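Local coordinates for protein fusolin (Unidentified entomopoxvirus, PDB 4YN2) that crystallises in infected insect cells as viral spindles that enhance virulence and, as a member of the lytic polysaccharide monooxygenase family, probably binds and oxidatively cleaves chitin, at residues L122-N125 with H126-S129. Numbering follows the deposited sequence.
Sequences LSDN and HQVS
Gln127 sets its CG beside its own backbone N (chi1 -77°) and runs extended beyond it, so that the side chain reaches across the turn to Ser123 and Asp124, where chi3 (-102°) turns OE1 to their backbone. There OE1 accepts two N-H groups. Ser123 N, 3.0 Å from Gln127 OE1, approaches nearly along the C=O axis through a bent hydrogen bond, whereas Asp124 N, 3.1 Å from the same OE1, lies in the carbonyl plane on a lone pair and points almost straight at it. Gln127 NE2 donates to Ser129 O at 3.2 Å through a bent bond, and bonds at both ends limit rotation of the head. Glutamine suits the place because one flat head offers an acceptor and a donor. A type I beta turn from Asp124 to Gln127 lies in the loop that carries the chain from strand 118-121 of the mixed sheet to strand 129-138 of the four-stranded antiparallel sheet, in the LPMO-family fold. Its closing bond runs from Gln127 N to Asp124 O (3.3 Å), and a water joins Asn125 O to Gln127 O. Asp124 OD1 accepts His126 N at 3.2 Å from above the carboxylate plane, an Asx turn, which suits the short side chain of aspartate. The His126 imidazole lies obliquely beside that carboxylate, their planes 47° apart, and NE2 makes a weak hydrogen bond to Asp237. Asn125 ND2 donates to Asn233 O.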
# COMPACT_ATOMS: atom_id res chain seq x y z
N LEU A 122 3.70 -7.53 15.15
CA LEU A 122 5.07 -7.74 15.62
C LEU A 122 5.07 -8.88 16.65
O LEU A 122 4.19 -8.91 17.51
CB LEU A 122 5.67 -6.47 16.25
CG LEU A 122 6.53 -5.63 15.32
CD1 LEU A 122 5.74 -5.16 14.14
CD2 LEU A 122 7.12 -4.46 16.05
N SER A 123 6.06 -9.76 16.58
CA SER A 123 6.24 -10.83 17.56
C SER A 123 6.84 -10.22 18.83
O SER A 123 6.41 -10.52 19.94
CB SER A 123 7.13 -11.94 17.01
OG SER A 123 7.06 -13.10 17.81
N ASP A 124 7.85 -9.36 18.64
CA ASP A 124 8.55 -8.64 19.70
C ASP A 124 8.71 -7.17 19.28
O ASP A 124 8.99 -6.90 18.11
CB ASP A 124 9.90 -9.34 19.97
CG ASP A 124 11.02 -8.45 20.42
OD1 ASP A 124 10.88 -7.82 21.49
OD2 ASP A 124 12.01 -8.32 19.68
N ASN A 125 8.52 -6.22 20.22
CA ASN A 125 8.61 -4.77 19.92
C ASN A 125 10.04 -4.29 19.61
O ASN A 125 10.18 -3.20 19.05
CB ASN A 125 8.02 -3.94 21.04
CG ASN A 125 6.52 -4.02 21.10
OD1 ASN A 125 5.86 -4.56 20.20
ND2 ASN A 125 5.93 -3.37 22.09
N HIS A 126 11.09 -5.06 19.95
CA HIS A 126 12.48 -4.71 19.62
C HIS A 126 12.92 -5.17 18.23
O HIS A 126 14.07 -4.95 17.85
CB HIS A 126 13.44 -5.29 20.65
CG HIS A 126 13.29 -4.68 22.00
ND1 HIS A 126 12.88 -5.43 23.08
CD2 HIS A 126 13.51 -3.41 22.40
CE1 HIS A 126 12.88 -4.61 24.11
NE2 HIS A 126 13.25 -3.37 23.74
N GLN A 127 12.03 -5.83 17.47
CA GLN A 127 12.35 -6.24 16.12
C GLN A 127 12.66 -5.05 15.22
O GLN A 127 11.81 -4.18 15.05
CB GLN A 127 11.19 -7.02 15.50
CG GLN A 127 11.08 -8.44 15.99
CD GLN A 127 10.00 -9.12 15.21
OE1 GLN A 127 8.88 -9.31 15.68
NE2 GLN A 127 10.30 -9.41 13.95
N VAL A 128 13.89 -5.00 14.69
CA VAL A 128 14.31 -3.96 13.74
C VAL A 128 13.67 -4.23 12.35
O VAL A 128 13.32 -3.28 11.64
CB VAL A 128 15.86 -3.85 13.62
CG1 VAL A 128 16.51 -5.13 13.06
CG2 VAL A 128 16.26 -2.64 12.78
N SER A 129 13.56 -5.51 11.99
CA SER A 129 12.98 -5.94 10.72
C SER A 129 12.08 -7.15 10.95
O SER A 129 12.28 -7.89 11.91
CB SER A 129 14.08 -6.30 9.73
OG SER A 129 14.99 -5.23 9.59
O HOH W 1 10.97 -2.21 16.73